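Local coordinates for protein homocitrate synthase (Sulfolobus acidocaldarius, PDB 6KTQ) that catalyses the aldol-type condensation of acetyl-CoA with 2-oxoglutarate to homocitrate, the first step of lysine biosynthesis through the alpha-aminoadipate pathway, at residues E210-L215 / G245-I250. Sequence-based numbering, arbitrary orientation.
Sequences ELFKDL and GGATII. With SO4 (sulfate ion), chain J.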
loop_
_atom_site.group_PDB
_atom_site.type_symbol
_atom_site.label_atom_id
_atom_site.label_comp_id
_atom_site.label_asym_id
_atom_site.label_seq_id
_atom_site.Cartn_x
_atom_site.Cartn_y
_atom_site.Cartn_z
ATOM N N GLU A 210 9.455 -2.563 2.757
ATOM C CA GLU A 210 9.210 -3.922 2.322
ATOM C C GLU A 210 9.177 -4.850 3.500
ATOM O O GLU A 210 8.334 -5.743 3.561
ATOM C CB GLU A 210 10.327 -4.388 1.385
ATOM C CG GLU A 210 10.300 -3.710 0.037
ATOM C CD GLU A 210 11.563 -3.912 -0.760
ATOM O OE1 GLU A 210 12.505 -4.613 -0.313
ATOM O OE2 GLU A 210 11.627 -3.339 -1.853
ATOM N N LEU A 211 10.119 -4.652 4.419
ATOM C CA LEU A 211 10.242 -5.513 5.592
ATOM C C LEU A 211 8.968 -5.442 6.417
ATOM O O LEU A 211 8.368 -6.466 6.767
ATOM C CB LEU A 211 11.483 -5.122 6.419
ATOM C CG LEU A 211 11.644 -5.750 7.814
ATOM C CD1 LEU A 211 11.773 -7.252 7.742
ATOM C CD2 LEU A 211 12.857 -5.162 8.533
ATOM N N PHE A 212 8.508 -4.237 6.695
ATOM C CA PHE A 212 7.320 -4.077 7.514
ATOM C C PHE A 212 6.014 -4.433 6.794
ATOM O O PHE A 212 5.053 -4.874 7.434
ATOM C CB PHE A 212 7.269 -2.675 8.099
ATOM C CG PHE A 212 8.168 -2.518 9.293
ATOM C CD1 PHE A 212 9.503 -2.237 9.128
ATOM C CD2 PHE A 212 7.674 -2.709 10.572
ATOM C CE1 PHE A 212 10.353 -2.126 10.230
ATOM C CE2 PHE A 212 8.494 -2.597 11.674
ATOM C CZ PHE A 212 9.842 -2.306 11.499
ATOM N N LYS A 213 5.968 -4.194 5.487
ATOM C CA LYS A 213 4.834 -4.642 4.685
ATOM C C LYS A 213 4.724 -6.168 4.803
ATOM O O LYS A 213 3.662 -6.681 5.094
ATOM C CB LYS A 213 5.038 -4.234 3.232
ATOM C CG LYS A 213 3.793 -4.134 2.391
ATOM C CD LYS A 213 4.131 -3.390 1.098
ATOM C CE LYS A 213 3.325 -3.904 -0.081
ATOM N NZ LYS A 213 1.877 -3.676 0.170
ATOM N N ASP A 214 5.829 -6.868 4.584
ATOM C CA ASP A 214 5.858 -8.329 4.711
ATOM C C ASP A 214 5.466 -8.805 6.108
ATOM O O ASP A 214 4.531 -9.603 6.245
ATOM C CB ASP A 214 7.206 -8.894 4.297
ATOM C CG ASP A 214 7.196 -10.417 4.176
ATOM O OD1 ASP A 214 6.306 -10.963 3.512
ATOM O OD2 ASP A 214 8.084 -11.077 4.722
ATOM N N LEU A 215 6.134 -8.301 7.148
ATOM C CA LEU A 215 5.810 -8.700 8.522
ATOM C C LEU A 215 4.361 -8.427 8.933
ATOM O O LEU A 215 3.718 -9.302 9.538
ATOM C CB LEU A 215 6.762 -8.032 9.534
ATOM C CG LEU A 215 8.246 -8.378 9.415
ATOM C CD1 LEU A 215 9.078 -7.472 10.310
ATOM C CD2 LEU A 215 8.506 -9.828 9.760
ATOM N N GLY A 245 5.049 0.910 5.722
ATOM C CA GLY A 245 4.852 -0.526 5.740
ATOM C C GLY A 245 3.942 -1.092 6.801
ATOM O O GLY A 245 3.743 -2.302 6.830
ATOM N N GLY A 246 3.445 -0.250 7.707
ATOM C CA GLY A 246 2.476 -0.654 8.711
ATOM C C GLY A 246 2.953 -0.717 10.160
ATOM O O GLY A 246 2.196 -1.143 11.035
ATOM N N ALA A 247 4.193 -0.302 10.445
ATOM C CA ALA A 247 4.626 -0.203 11.850
ATOM C C ALA A 247 3.681 0.750 12.553
ATOM O O ALA A 247 3.387 1.819 12.033
ATOM C CB ALA A 247 6.056 0.310 11.951
ATOM N N THR A 248 3.186 0.384 13.724
ATOM C CA THR A 248 2.294 1.283 14.428
ATOM C C THR A 248 2.929 2.049 15.591
ATOM O O THR A 248 2.272 2.897 16.178
ATOM C CB THR A 248 1.052 0.582 14.985
ATOM O OG1 THR A 248 1.448 -0.364 15.996
ATOM C CG2 THR A 248 0.290 -0.106 13.863
ATOM N N ILE A 249 4.177 1.750 15.916
ATOM C CA ILE A 249 4.909 2.499 16.953
ATOM C C ILE A 249 6.308 2.794 16.452
ATOM O O ILE A 249 6.986 1.910 15.985
ATOM C CB ILE A 249 4.977 1.703 18.269
ATOM C CG1 ILE A 249 3.581 1.606 18.918
ATOM C CG2 ILE A 249 5.993 2.312 19.235
ATOM C CD1 ILE A 249 3.092 2.893 19.509
ATOM N N ILE A 250 6.693 4.065 16.534
ATOM C CA ILE A 250 8.013 4.535 16.211
ATOM C C ILE A 250 8.717 4.913 17.518
ATOM O O ILE A 250 8.207 5.707 18.317
ATOM C CB ILE A 250 7.946 5.798 15.302
ATOM C CG1 ILE A 250 7.423 5.426 13.893
ATOM C CG2 ILE A 250 9.307 6.421 15.173
ATOM C CD1 ILE A 250 7.099 6.590 12.995
HETATM S S SO4 J . 1.443 -0.055 -1.021
HETATM O O1 SO4 J . 0.103 0.579 -1.026
HETATM O O2 SO4 J . 2.485 0.934 -1.379
HETATM O O3 SO4 J . 1.701 -0.571 0.335
HETATM O O4 SO4 J . 1.491 -1.195 -1.968
#
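The Schellman motif that ends helix 235-244 in the TIM barrel of homocitrate synthase packs against the neighbouring outer helix, 205-218, with Gly-245 lying on the backbone of Phe-212 and Lys-213. Having no side chain, Gly-245 lets the two backbones close to 4.2 Å between its CA and that of Lys-213. Gly-246, at positive phi (110°), then turns the chain out of the helix. No hydrogen bond joins the segments. Gly-245 O, 3.4 Å from Lys-213 CA, receives a CA-H...O contact, bent to 127° at the hydrogen. Gly-245 O also lies 2.9 Å from Phe-212 O, another acceptor; the single hydroxyl proton of Thr-216 can be shared between these two oxygens, both within hydrogen-bonding reach of its OG1, and so probably eases their close approach.

Deeper in, the Phe-212 ring meets the Ala-247 methyl obliquely through its CD2-CE2 side, CD2 being 3.7 Å from Ala-247 CB. Lys-213 heads outward instead: its chain, bent at the last two torsions, brings NZ to 3.1 Å from O3 of a sulfate, probably from the crystallisation liquor, with a weaker bond to O4. Arg-209 of both subunits shares this anion. Beneath the helix pair, Phe-212 rests on Ile-196 of strand 193-198 and on Phe-224 and Ile-226 of strand 223-228, while the chain beyond Ala-247 enters strand 249-252, between strands 223-228 and 31-37.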